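Local coordinates for protein aminoacyl-tRNA synthetase (Cryptosporidium parvum, PDB 5F9Z) that probably charges tRNA(Pro) with proline using ATP, as a class II prolyl-tRNA synthetase, and is bound here by the inhibitor halofuginone and an ATP analogue, at residues E186-I191 / I223-E228; P206-T211 / Q414-S419; V304-I309 / K321-V326; A333-K338 / S395-L400. All blocks are in the same frame, centred on the assembly; numbering follows the deposited sequence.

Contact 1 of 4, residues E186-I191 / I223-E228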
loop_
_atom_site.group_PDB
_atom_site.type_symbol
_atom_site.label_atom_id
_atom_site.label_comp_id
_atom_site.label_asym_id
_atom_site.label_seq_id
_atom_site.Cartn_x
_atom_site.Cartn_y
_atom_site.Cartn_z
ATOM N N GLU A 186 -7.534 4.993 21.159
ATOM C CA GLU A 186 -6.209 5.579 20.983
ATOM C C GLU A 186 -5.284 4.635 20.227
ATOM O O GLU A 186 -4.445 5.087 19.439
ATOM C CB GLU A 186 -5.612 5.942 22.343
ATOM C CG GLU A 186 -6.343 7.069 23.055
ATOM C CD GLU A 186 -5.959 7.183 24.519
ATOM O OE1 GLU A 186 -5.217 6.307 25.012
ATOM O OE2 GLU A 186 -6.404 8.148 25.177
ATOM N N MET A 187 -5.428 3.325 20.444
ATOM C CA MET A 187 -4.651 2.358 19.677
ATOM C C MET A 187 -5.077 2.347 18.214
ATOM O O MET A 187 -4.241 2.171 17.319
ATOM C CB MET A 187 -4.799 0.966 20.293
ATOM C CG MET A 187 -3.943 -0.104 19.639
ATOM S SD MET A 187 -2.185 0.147 19.936
ATOM C CE MET A 187 -1.489 -1.169 18.951
ATOM N N VAL A 188 -6.374 2.534 17.951
ATOM C CA VAL A 188 -6.861 2.576 16.575
ATOM C C VAL A 188 -6.259 3.764 15.835
ATOM O O VAL A 188 -5.765 3.632 14.709
ATOM C CB VAL A 188 -8.400 2.622 16.550
ATOM C CG1 VAL A 188 -8.906 2.772 15.123
ATOM C CG2 VAL A 188 -8.981 1.377 17.196
ATOM N N ASP A 189 -6.290 4.943 16.461
ATOM C CA ASP A 189 -5.742 6.137 15.827
ATOM C C ASP A 189 -4.228 6.053 15.677
ATOM O O ASP A 189 -3.674 6.562 14.696
ATOM C CB ASP A 189 -6.124 7.382 16.629
ATOM C CG ASP A 189 -7.617 7.617 16.662
ATOM O OD1 ASP A 189 -8.292 7.267 15.674
ATOM O OD2 ASP A 189 -8.113 8.151 17.675
ATOM N N ILE A 190 -3.546 5.426 16.638
ATOM C CA ILE A 190 -2.092 5.295 16.558
ATOM C C ILE A 190 -1.703 4.455 15.348
ATOM O O ILE A 190 -0.797 4.814 14.586
ATOM C CB ILE A 190 -1.538 4.699 17.865
ATOM C CG1 ILE A 190 -1.428 5.780 18.942
ATOM C CG2 ILE A 190 -0.190 4.032 17.625
ATOM C CD1 ILE A 190 -1.049 5.248 20.307
ATOM N N ILE A 191 -2.385 3.326 15.149
ATOM C CA ILE A 191 -2.055 2.448 14.032
ATOM C C ILE A 191 -2.409 3.109 12.706
ATOM O O ILE A 191 -1.674 2.982 11.719
ATOM C CB ILE A 191 -2.759 1.089 14.197
ATOM C CG1 ILE A 191 -2.252 0.374 15.450
ATOM C CG2 ILE A 191 -2.529 0.223 12.976
ATOM C CD1 ILE A 191 -0.778 0.028 15.399
ATOM N N ILE A 223 -16.223 0.987 15.208
ATOM C CA ILE A 223 -15.702 2.064 14.374
ATOM C C ILE A 223 -14.590 1.501 13.503
ATOM O O ILE A 223 -13.659 0.867 14.012
ATOM C CB ILE A 223 -15.176 3.242 15.219
ATOM C CG1 ILE A 223 -16.285 3.805 16.110
ATOM C CG2 ILE A 223 -14.607 4.331 14.319
ATOM C CD1 ILE A 223 -15.826 4.924 17.018
ATOM N N THR A 224 -14.687 1.729 12.195
ATOM C CA THR A 224 -13.657 1.326 11.245
ATOM C C THR A 224 -13.061 2.580 10.623
ATOM O O THR A 224 -13.734 3.281 9.858
ATOM C CB THR A 224 -14.218 0.400 10.166
ATOM O OG1 THR A 224 -14.618 -0.841 10.758
ATOM C CG2 THR A 224 -13.168 0.133 9.098
ATOM N N LYS A 225 -11.809 2.869 10.959
ATOM C CA LYS A 225 -11.061 3.945 10.334
ATOM C C LYS A 225 -10.135 3.365 9.272
ATOM O O LYS A 225 -9.692 2.218 9.371
ATOM C CB LYS A 225 -10.261 4.730 11.374
ATOM C CG LYS A 225 -11.131 5.380 12.438
ATOM C CD LYS A 225 -10.329 6.292 13.345
ATOM C CE LYS A 225 -11.239 7.026 14.318
ATOM N NZ LYS A 225 -10.485 7.977 15.181
ATOM N N SER A 226 -9.855 4.161 8.245
ATOM C CA SER A 226 -9.083 3.668 7.117
ATOM C C SER A 226 -8.319 4.814 6.472
ATOM O O SER A 226 -8.540 5.990 6.772
ATOM C CB SER A 226 -9.982 2.989 6.081
ATOM O OG SER A 226 -10.808 3.941 5.434
ATOM N N ILE A 227 -7.405 4.445 5.582
ATOM C CA ILE A 227 -6.737 5.377 4.682
ATOM C C ILE A 227 -7.132 4.987 3.265
ATOM O O ILE A 227 -6.960 3.830 2.863
ATOM C CB ILE A 227 -5.211 5.365 4.862
ATOM C CG1 ILE A 227 -4.689 3.935 5.011
ATOM C CG2 ILE A 227 -4.810 6.194 6.068
ATOM C CD1 ILE A 227 -3.178 3.841 5.020
ATOM N N GLU A 228 -7.678 5.941 2.519
ATOM C CA GLU A 228 -8.170 5.690 1.172
ATOM C C GLU A 228 -7.183 6.236 0.150
ATOM O O GLU A 228 -6.804 7.410 0.209
ATOM C CB GLU A 228 -9.545 6.325 0.964
ATOM C CG GLU A 228 -10.638 5.793 1.881
ATOM C CD GLU A 228 -10.917 4.317 1.671
ATOM O OE1 GLU A 228 -10.785 3.542 2.641
ATOM O OE2 GLU A 228 -11.264 3.930 0.535
#
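Lys225, on strand 223-231, reaches across to Asp189 on helix 181-202 and forms the salt bridge that carries this contact. Lys225 NZ and Asp189 OD1 are modelled 2.4 Å apart, very short for such a pair, so the exact length is doubtful at this resolution although the pairing is clear. The second carboxylate oxygen is farther off, Asp189 OD2 lying 3.4 Å from Lys225 NZ, which makes the grip one-sided. The lysine spans the gap because its chain is fully extended beyond CG (chi2 -173°, chi3 175°), placing the ammonium group beside the helix.

The apolar part is small and uses the same lysine. Val188 CG1 lies 4.2 Å from Lys225 CD, the buried valine pointing toward the strand with this methyl against the lysine's methylene chain. Farther along the strand, Ser226 OG donates to Glu228 OE1 over 2.8 Å, meeting the carboxylate on its anti side; Lys212 adds a salt bridge to the same oxygen.

The contact packs a helix on the antiparallel sheet of the class II catalytic core. Val188 is also tied to strand 236-247, its carbonyl oxygen accepting a bond from Ser243, and the bound ATP analogue is about 11 Å from the Lys225 side chain. The lysine's methylenes pass the buried Val188 while its ammonium meets the partly exposed Asp189, so the pairing probably balances the lysine's charge at the edge of the interface.

Contact 2 of 4, residues P206-T211 / Q414-S419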
loop_
_atom_site.group_PDB
_atom_site.type_symbol
_atom_site.label_atom_id
_atom_site.label_comp_id
_atom_site.label_asym_id
_atom_site.label_seq_id
_atom_site.Cartn_x
_atom_site.Cartn_y
_atom_site.Cartn_z
ATOM N N PRO A 206 0.089 9.335 -1.463
ATOM C CA PRO A 206 -0.859 10.086 -0.632
ATOM C C PRO A 206 -2.107 9.269 -0.335
ATOM O O PRO A 206 -2.630 8.559 -1.198
ATOM C CB PRO A 206 -1.185 11.312 -1.491
ATOM C CG PRO A 206 -1.007 10.832 -2.891
ATOM C CD PRO A 206 0.120 9.827 -2.851
ATOM N N VAL A 207 -2.577 9.372 0.908
ATOM C CA VAL A 207 -3.797 8.710 1.350
ATOM C C VAL A 207 -4.606 9.693 2.184
ATOM O O VAL A 207 -4.084 10.683 2.702
ATOM C CB VAL A 207 -3.518 7.422 2.160
ATOM C CG1 VAL A 207 -2.860 6.366 1.281
ATOM C CG2 VAL A 207 -2.654 7.732 3.373
ATOM N N VAL A 208 -5.898 9.407 2.308
ATOM C CA VAL A 208 -6.827 10.246 3.056
ATOM C C VAL A 208 -7.273 9.477 4.291
ATOM O O VAL A 208 -7.921 8.429 4.180
ATOM C CB VAL A 208 -8.033 10.662 2.200
ATOM C CG1 VAL A 208 -9.019 11.472 3.029
ATOM C CG2 VAL A 208 -7.574 11.455 0.988
ATOM N N LYS A 209 -6.922 9.993 5.467
ATOM C CA LYS A 209 -7.362 9.393 6.717
ATOM C C LYS A 209 -8.813 9.763 6.992
ATOM O O LYS A 209 -9.223 10.913 6.805
ATOM C CB LYS A 209 -6.474 9.848 7.875
ATOM C CG LYS A 209 -5.057 9.306 7.810
ATOM C CD LYS A 209 -4.241 9.676 9.037
ATOM C CE LYS A 209 -3.871 11.147 9.037
ATOM N NZ LYS A 209 -2.792 11.437 10.021
ATOM N N GLY A 210 -9.591 8.780 7.429
ATOM C CA GLY A 210 -10.994 9.034 7.700
ATOM C C GLY A 210 -11.644 7.844 8.368
ATOM O O GLY A 210 -10.991 6.853 8.705
ATOM N N THR A 211 -12.955 7.962 8.554
ATOM C CA THR A 211 -13.765 6.934 9.187
ATOM C C THR A 211 -14.756 6.369 8.178
ATOM O O THR A 211 -15.389 7.120 7.429
ATOM C CB THR A 211 -14.518 7.494 10.399
ATOM O OG1 THR A 211 -13.585 8.080 11.315
ATOM C CG2 THR A 211 -15.293 6.392 11.108
ATOM N N GLN A 414 -0.521 16.536 -5.544
ATOM C CA GLN A 414 -1.281 17.460 -6.378
ATOM C C GLN A 414 -2.090 16.737 -7.448
ATOM O O GLN A 414 -3.061 17.305 -7.960
ATOM C CB GLN A 414 -0.352 18.501 -7.013
ATOM C CG GLN A 414 0.776 17.940 -7.859
ATOM C CD GLN A 414 1.760 19.014 -8.288
ATOM O OE1 GLN A 414 1.553 20.201 -8.035
ATOM N NE2 GLN A 414 2.841 18.601 -8.939
ATOM N N ARG A 415 -1.722 15.502 -7.792
ATOM C CA ARG A 415 -2.583 14.692 -8.646
ATOM C C ARG A 415 -3.792 14.164 -7.885
ATOM O O ARG A 415 -4.867 14.003 -8.473
ATOM C CB ARG A 415 -1.795 13.530 -9.259
ATOM C CG ARG A 415 -1.230 13.834 -10.637
ATOM C CD ARG A 415 -0.623 12.603 -11.299
ATOM N NE ARG A 415 0.681 12.254 -10.743
ATOM C CZ ARG A 415 0.907 11.206 -9.957
ATOM N NH1 ARG A 415 -0.087 10.389 -9.631
ATOM N NH2 ARG A 415 2.130 10.971 -9.500
ATOM N N GLN A 416 -3.640 13.890 -6.587
ATOM C CA GLN A 416 -4.775 13.443 -5.787
ATOM C C GLN A 416 -5.704 14.599 -5.438
ATOM O O GLN A 416 -6.929 14.429 -5.419
ATOM C CB GLN A 416 -4.283 12.751 -4.515
ATOM C CG GLN A 416 -5.395 12.372 -3.546
ATOM C CD GLN A 416 -4.911 11.485 -2.418
ATOM O OE1 GLN A 416 -4.842 11.908 -1.265
ATOM N NE2 GLN A 416 -4.578 10.240 -2.745
ATOM N N ASN A 417 -5.144 15.780 -5.162
ATOM C CA ASN A 417 -5.976 16.931 -4.828
ATOM C C ASN A 417 -6.856 17.338 -6.003
ATOM O O ASN A 417 -8.022 17.702 -5.817
ATOM C CB ASN A 417 -5.102 18.104 -4.381
ATOM C CG ASN A 417 -4.342 17.810 -3.102
ATOM O OD1 ASN A 417 -4.722 16.930 -2.329
ATOM N ND2 ASN A 417 -3.264 18.549 -2.871
ATOM N N GLU A 418 -6.318 17.279 -7.223
ATOM C CA GLU A 418 -7.117 17.605 -8.398
ATOM C C GLU A 418 -8.121 16.514 -8.743
ATOM O O GLU A 418 -8.995 16.745 -9.586
ATOM C CB GLU A 418 -6.209 17.872 -9.601
ATOM C CG GLU A 418 -5.563 16.631 -10.189
ATOM C CD GLU A 418 -4.652 16.947 -11.361
ATOM O OE1 GLU A 418 -3.852 16.071 -11.749
ATOM O OE2 GLU A 418 -4.734 18.075 -11.893
ATOM N N SER A 419 -8.020 15.343 -8.119
ATOM C CA SER A 419 -8.976 14.263 -8.315
ATOM C C SER A 419 -10.151 14.331 -7.350
ATOM O O SER A 419 -11.047 13.484 -7.423
ATOM C CB SER A 419 -8.277 12.907 -8.175
ATOM O OG SER A 419 -7.286 12.734 -9.173
#
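Pro206, leading into strand 208-211, an antiparallel neighbour of strand 223-231 in the catalytic core, is met by the C-terminal part of the long helix 393-417, and Gln416 makes the join. Gln416 NE2 donates to Pro206 O over 3.0 Å. The bond is bent, 147° at the hydrogen, and the amide nitrogen stands above the carbonyl plane instead of on a lone pair, while the oxygen is itself tilted from the glutamine's amide plane. An extended chain, with CG anti to the backbone N (chi1 174°), carries the amide out to this point.

The proline ring slides alongside the same amide, Pro206 CG coming within 3.6 Å of Gln416 NE2. The helix that supplies Gln416 runs from the anticodon-binding domain toward the zinc-bearing C-terminal region, so the contact ties that connection to the synthetase core. The amide oxygen, Gln416 OE1, packs at 3.6 Å against Val208 CG2, the valine branch beside its own backbone N. Past the glutamine, Ser419 OG donates in the carbonyl plane to Arg415 O at 2.8 Å; on the strand side, Val207 N, next to Pro206, is bonded to Glu200 of helix 181-202.

Contact 3 of 4, residues V304-I309 / K321-V326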
loop_
_atom_site.group_PDB
_atom_site.type_symbol
_atom_site.label_atom_id
_atom_site.label_comp_id
_atom_site.label_asym_id
_atom_site.label_seq_id
_atom_site.Cartn_x
_atom_site.Cartn_y
_atom_site.Cartn_z
ATOM N N VAL A 304 21.044 3.446 -6.555
ATOM C CA VAL A 304 22.000 3.954 -7.530
ATOM C C VAL A 304 22.603 2.774 -8.276
ATOM O O VAL A 304 23.099 1.829 -7.655
ATOM C CB VAL A 304 23.112 4.789 -6.868
ATOM C CG1 VAL A 304 24.134 5.221 -7.907
ATOM C CG2 VAL A 304 22.525 5.998 -6.153
ATOM N N ILE A 305 22.561 2.827 -9.604
ATOM C CA ILE A 305 23.237 1.855 -10.454
ATOM C C ILE A 305 24.403 2.561 -11.131
ATOM O O ILE A 305 24.233 3.633 -11.726
ATOM C CB ILE A 305 22.275 1.219 -11.477
ATOM C CG1 ILE A 305 23.001 0.161 -12.311
ATOM C CG2 ILE A 305 21.612 2.270 -12.363
ATOM C CD1 ILE A 305 23.398 -1.064 -11.518
ATOM N N ILE A 306 25.594 1.985 -11.005
ATOM C CA ILE A 306 26.808 2.561 -11.570
ATOM C C ILE A 306 27.064 1.867 -12.899
ATOM O O ILE A 306 27.372 0.672 -12.941
ATOM C CB ILE A 306 28.002 2.415 -10.618
ATOM C CG1 ILE A 306 27.699 3.088 -9.277
ATOM C CG2 ILE A 306 29.254 3.015 -11.241
ATOM C CD1 ILE A 306 28.836 3.005 -8.282
ATOM N N ILE A 307 26.934 2.616 -13.990
ATOM C CA ILE A 307 27.077 2.057 -15.330
ATOM C C ILE A 307 28.316 2.651 -15.991
ATOM O O ILE A 307 28.259 3.770 -16.521
ATOM C CB ILE A 307 25.819 2.315 -16.175
ATOM C CG1 ILE A 307 24.581 1.772 -15.459
ATOM C CG2 ILE A 307 25.962 1.681 -17.549
ATOM C CD1 ILE A 307 23.285 2.035 -16.192
ATOM N N PRO A 308 29.449 1.953 -15.974
ATOM C CA PRO A 308 30.629 2.459 -16.684
ATOM C C PRO A 308 30.437 2.372 -18.189
ATOM O O PRO A 308 29.896 1.393 -18.710
ATOM C CB PRO A 308 31.755 1.537 -16.205
ATOM C CG PRO A 308 31.059 0.275 -15.813
ATOM C CD PRO A 308 29.728 0.696 -15.259
ATOM N N ILE A 309 30.880 3.416 -18.887
ATOM C CA ILE A 309 30.768 3.465 -20.341
ATOM C C ILE A 309 31.749 2.472 -20.945
ATOM O O ILE A 309 32.927 2.786 -21.148
ATOM C CB ILE A 309 31.016 4.886 -20.877
ATOM C CG1 ILE A 309 30.111 5.887 -20.161
ATOM C CG2 ILE A 309 30.781 4.936 -22.379
ATOM C CD1 ILE A 309 28.647 5.546 -20.252
ATOM N N LYS A 321 38.390 1.137 -10.682
ATOM C CA LYS A 321 38.798 1.742 -9.420
ATOM C C LYS A 321 37.900 2.920 -9.056
ATOM O O LYS A 321 37.592 3.132 -7.878
ATOM C CB LYS A 321 40.261 2.173 -9.508
ATOM C CG LYS A 321 40.868 2.666 -8.211
ATOM C CD LYS A 321 42.360 2.895 -8.392
ATOM C CE LYS A 321 42.929 3.769 -7.294
ATOM N NZ LYS A 321 43.864 4.784 -7.857
ATOM N N ILE A 322 37.470 3.694 -10.055
ATOM C CA ILE A 322 36.560 4.804 -9.791
ATOM C C ILE A 322 35.185 4.284 -9.390
ATOM O O ILE A 322 34.557 4.803 -8.461
ATOM C CB ILE A 322 36.483 5.735 -11.015
ATOM C CG1 ILE A 322 37.786 6.520 -11.168
ATOM C CG2 ILE A 322 35.301 6.686 -10.899
ATOM C CD1 ILE A 322 38.100 7.414 -9.987
ATOM N N CYS A 323 34.699 3.247 -10.079
ATOM C CA CYS A 323 33.399 2.678 -9.736
ATOM C C CYS A 323 33.412 2.070 -8.339
ATOM O O CYS A 323 32.447 2.222 -7.580
ATOM C CB CYS A 323 32.993 1.633 -10.775
ATOM S SG CYS A 323 32.789 2.286 -12.447
ATOM N N ASN A 324 34.497 1.378 -7.981
ATOM C CA ASN A 324 34.603 0.825 -6.634
ATOM C C ASN A 324 34.687 1.932 -5.591
ATOM O O ASN A 324 34.122 1.806 -4.498
ATOM C CB ASN A 324 35.814 -0.100 -6.532
ATOM C CG ASN A 324 35.627 -1.395 -7.298
ATOM O OD1 ASN A 324 34.505 -1.783 -7.621
ATOM N ND2 ASN A 324 36.731 -2.076 -7.587
ATOM N N GLU A 325 35.389 3.022 -5.907
ATOM C CA GLU A 325 35.466 4.148 -4.982
ATOM C C GLU A 325 34.095 4.783 -4.783
ATOM O O GLU A 325 33.688 5.066 -3.651
ATOM C CB GLU A 325 36.472 5.181 -5.491
ATOM C CG GLU A 325 36.485 6.475 -4.691
ATOM C CD GLU A 325 37.525 7.459 -5.185
ATOM O OE1 GLU A 325 38.053 8.232 -4.357
ATOM O OE2 GLU A 325 37.819 7.457 -6.399
ATOM N N VAL A 326 33.366 5.008 -5.878
ATOM C CA VAL A 326 32.021 5.569 -5.777
ATOM C C VAL A 326 31.098 4.610 -5.035
ATOM O O VAL A 326 30.298 5.025 -4.187
ATOM C CB VAL A 326 31.478 5.913 -7.177
ATOM C CG1 VAL A 326 30.017 6.324 -7.097
ATOM C CG2 VAL A 326 32.308 7.017 -7.810
#
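Ile306 sends both of its branches from strand 304-308 into the face of helix 317-332. The two split the work: Ile306 CG2 lies 3.8 Å from Cys323 SG, whereas Ile306 CD1, at the end of the longer branch, comes within 3.7 Å of Val326 CG1. The first torsion explains the division. With CG1 anti to the carbonyl carbon and CG2 anti to the backbone N (chi1 -58°), the branches diverge toward successive turns of the helix, and an extended second torsion (chi2 -179°) carries CD1 out to the valine. Ile306 CD1 also rests 3.8 Å from the carbonyl oxygen Cys323 O.

Cys323 holds its sulfur beside its own backbone N, which lets SG face two strand residues at once; the second neighbour of Cys323 SG is Pro308 CB at 4.0 Å. Val326 offers the methyl that lies anti to its backbone N, and its side chain runs at a slant to that of Ile306. The short axes of strand and helix are almost antiparallel, at 170° and 9.7 Å apart, as expected for the first strand and helix of the beta-alpha-beta unit completed by strand 337-339. Ile339 of that strand also touches Ile306 and Cys323, and Phe363 of strand 361-365 touches Val326. The interface is buried and wholly apolar in its side chains, so shape and dispersion hold the helix on this face of the anticodon-binding domain sheet.

Contact 4 of 4, residues A333-K338 / S395-L400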
loop_
_atom_site.group_PDB
_atom_site.type_symbol
_atom_site.label_atom_id
_atom_site.label_comp_id
_atom_site.label_asym_id
_atom_site.label_seq_id
_atom_site.Cartn_x
_atom_site.Cartn_y
_atom_site.Cartn_z
ATOM N N ALA A 333 27.543 5.670 3.007
ATOM C CA ALA A 333 26.500 6.661 3.227
ATOM C C ALA A 333 25.114 6.042 3.358
ATOM O O ALA A 333 24.122 6.778 3.389
ATOM C CB ALA A 333 26.506 7.691 2.094
ATOM N N GLY A 334 25.022 4.718 3.435
ATOM C CA GLY A 334 23.740 4.055 3.554
ATOM C C GLY A 334 22.947 3.953 2.272
ATOM O O GLY A 334 21.755 3.628 2.325
ATOM N N VAL A 335 23.562 4.217 1.125
ATOM C CA VAL A 335 22.880 4.156 -0.161
ATOM C C VAL A 335 23.032 2.753 -0.732
ATOM O O VAL A 335 24.131 2.185 -0.724
ATOM C CB VAL A 335 23.440 5.212 -1.130
ATOM C CG1 VAL A 335 22.782 5.089 -2.496
ATOM C CG2 VAL A 335 23.241 6.610 -0.562
ATOM N N ARG A 336 21.929 2.189 -1.218
ATOM C CA ARG A 336 21.956 0.887 -1.876
ATOM C C ARG A 336 22.430 1.085 -3.310
ATOM O O ARG A 336 21.739 1.709 -4.122
ATOM C CB ARG A 336 20.581 0.229 -1.824
ATOM C CG ARG A 336 20.138 -0.147 -0.417
ATOM C CD ARG A 336 18.775 -0.819 -0.417
ATOM N NE ARG A 336 17.725 0.071 -0.906
ATOM C CZ ARG A 336 17.044 0.916 -0.138
ATOM N NH1 ARG A 336 17.301 0.989 1.161
ATOM N NH2 ARG A 336 16.108 1.688 -0.668
ATOM N N VAL A 337 23.609 0.555 -3.624
ATOM C CA VAL A 337 24.289 0.838 -4.883
ATOM C C VAL A 337 24.826 -0.464 -5.463
ATOM O O VAL A 337 25.256 -1.356 -4.724
ATOM C CB VAL A 337 25.417 1.873 -4.679
ATOM C CG1 VAL A 337 26.405 1.390 -3.625
ATOM C CG2 VAL A 337 26.124 2.181 -5.989
ATOM N N LYS A 338 24.784 -0.576 -6.790
ATOM C CA LYS A 338 25.334 -1.721 -7.500
ATOM C C LYS A 338 26.013 -1.238 -8.774
ATOM O O LYS A 338 25.668 -0.187 -9.319
ATOM C CB LYS A 338 24.252 -2.755 -7.840
ATOM N N SER A 395 27.780 13.696 0.337
ATOM C CA SER A 395 26.795 14.683 0.758
ATOM C C SER A 395 25.658 14.862 -0.242
ATOM O O SER A 395 24.503 15.021 0.167
ATOM C CB SER A 395 27.476 16.036 0.995
ATOM O OG SER A 395 26.517 17.062 1.178
ATOM N N LYS A 396 25.955 14.840 -1.542
ATOM C CA LYS A 396 24.951 15.194 -2.543
ATOM C C LYS A 396 23.956 14.064 -2.788
ATOM O O LYS A 396 22.760 14.319 -2.968
ATOM C CB LYS A 396 25.633 15.585 -3.854
ATOM C CG LYS A 396 24.705 16.231 -4.869
ATOM C CD LYS A 396 24.648 17.737 -4.677
ATOM C CE LYS A 396 23.528 18.361 -5.493
ATOM N NZ LYS A 396 22.188 18.058 -4.914
ATOM N N ILE A 397 24.425 12.819 -2.809
ATOM C CA ILE A 397 23.581 11.684 -3.186
ATOM C C ILE A 397 22.488 11.441 -2.147
ATOM O O ILE A 397 21.329 11.231 -2.536
ATOM C CB ILE A 397 24.424 10.420 -3.425
ATOM C CG1 ILE A 397 25.404 10.657 -4.574
ATOM C CG2 ILE A 397 23.528 9.228 -3.730
ATOM C CD1 ILE A 397 24.753 11.229 -5.815
ATOM N N PRO A 398 22.775 11.446 -0.838
ATOM C CA PRO A 398 21.665 11.378 0.127
ATOM C C PRO A 398 20.676 12.521 -0.020
ATOM O O PRO A 398 19.478 12.327 0.221
ATOM C CB PRO A 398 22.379 11.415 1.486
ATOM C CG PRO A 398 23.714 10.842 1.212
ATOM C CD PRO A 398 24.080 11.343 -0.154
ATOM N N LYS A 399 21.141 13.709 -0.419
ATOM C CA LYS A 399 20.224 14.821 -0.649
ATOM C C LYS A 399 19.365 14.583 -1.886
ATOM O O LYS A 399 18.168 14.894 -1.884
ATOM C CB LYS A 399 21.000 16.130 -0.784
ATOM C CG LYS A 399 21.614 16.633 0.512
ATOM C CD LYS A 399 22.225 18.016 0.334
ATOM C CE LYS A 399 23.333 18.005 -0.706
ATOM N NZ LYS A 399 23.960 19.346 -0.864
ATOM N N LEU A 400 19.957 14.036 -2.951
ATOM C CA LEU A 400 19.196 13.788 -4.172
ATOM C C LEU A 400 18.109 12.746 -3.944
ATOM O O LEU A 400 16.974 12.913 -4.406
ATOM C CB LEU A 400 20.130 13.350 -5.299
ATOM C CG LEU A 400 20.953 14.456 -5.960
ATOM C CD1 LEU A 400 21.823 13.888 -7.071
ATOM C CD2 LEU A 400 20.042 15.550 -6.495
#
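Pro398 sits inside helix 393-417 at a kink, its nitrogen having no hydrogen for the preceding turn, and its ring meets Ala333 in one of the two light apolar touches that join this helix to a helix-ending turn. Pro398 CG lies 4.3 Å from Ala333 CB. Next to it, Ile397 CG2 meets Val335 CG2 at 4.1 Å, the two side chains crossing at about a right angle.

Torsions select the methyls that meet. Val335 turns CG2 to the position beside its backbone N and opposite its carbonyl carbon (chi1 177°), while Ile397 uses the short branch: CG2 stands anti to the backbone N and its longer arm leads off elsewhere (chi1 -61°). Ala333 and Val335 flank Gly334, which, with a positive phi of 77°, is the C-prime residue of a Schellman motif closing helix 317-332. In that motif Val335 N bonds to Leu330 O and Gly334 N to Lys331 O. Either side of this glycine, Ala333 meets the partly exposed proline and Val335 the buried isoleucine.

Beyond the turn the chain enters strand 337-339, which runs parallel to strand 304-308, and Val335 also packs on Val304 there and on Leu330 of the helix just ended. Helix 393-417 meanwhile leans on strand 385-389 through Lys396 and Leu400, which touch Ile388 and Met386. The contact therefore spans from the outer turn at one edge strand of the anticodon-binding sheet to the helix packed against the strand at the other edge.

How the contacts relate
The four contacts fall into two groups. Contacts 1 and 2, with centres 16 Å apart and segments that alternate along the chain, share the catalytic-core sheet, where strands 208-211 and 223-231 pair through backbone bonds such as Ser226 N to Gly210 O. Contacts 3 and 4, with centres 13 Å apart, lie in the anticodon-binding domain, where neighbouring strands 304-308 and 337-339 also pair. The centres of contacts 1 and 3 are about 45 Å apart, on opposite sides of the chain's centre. Helix 393-417 links the groups, serving contact 4 near its start and contact 2 at its end. Contacts 3 and 4 follow one another between the two segments of contact 2, so this helix brings the chain back to the core.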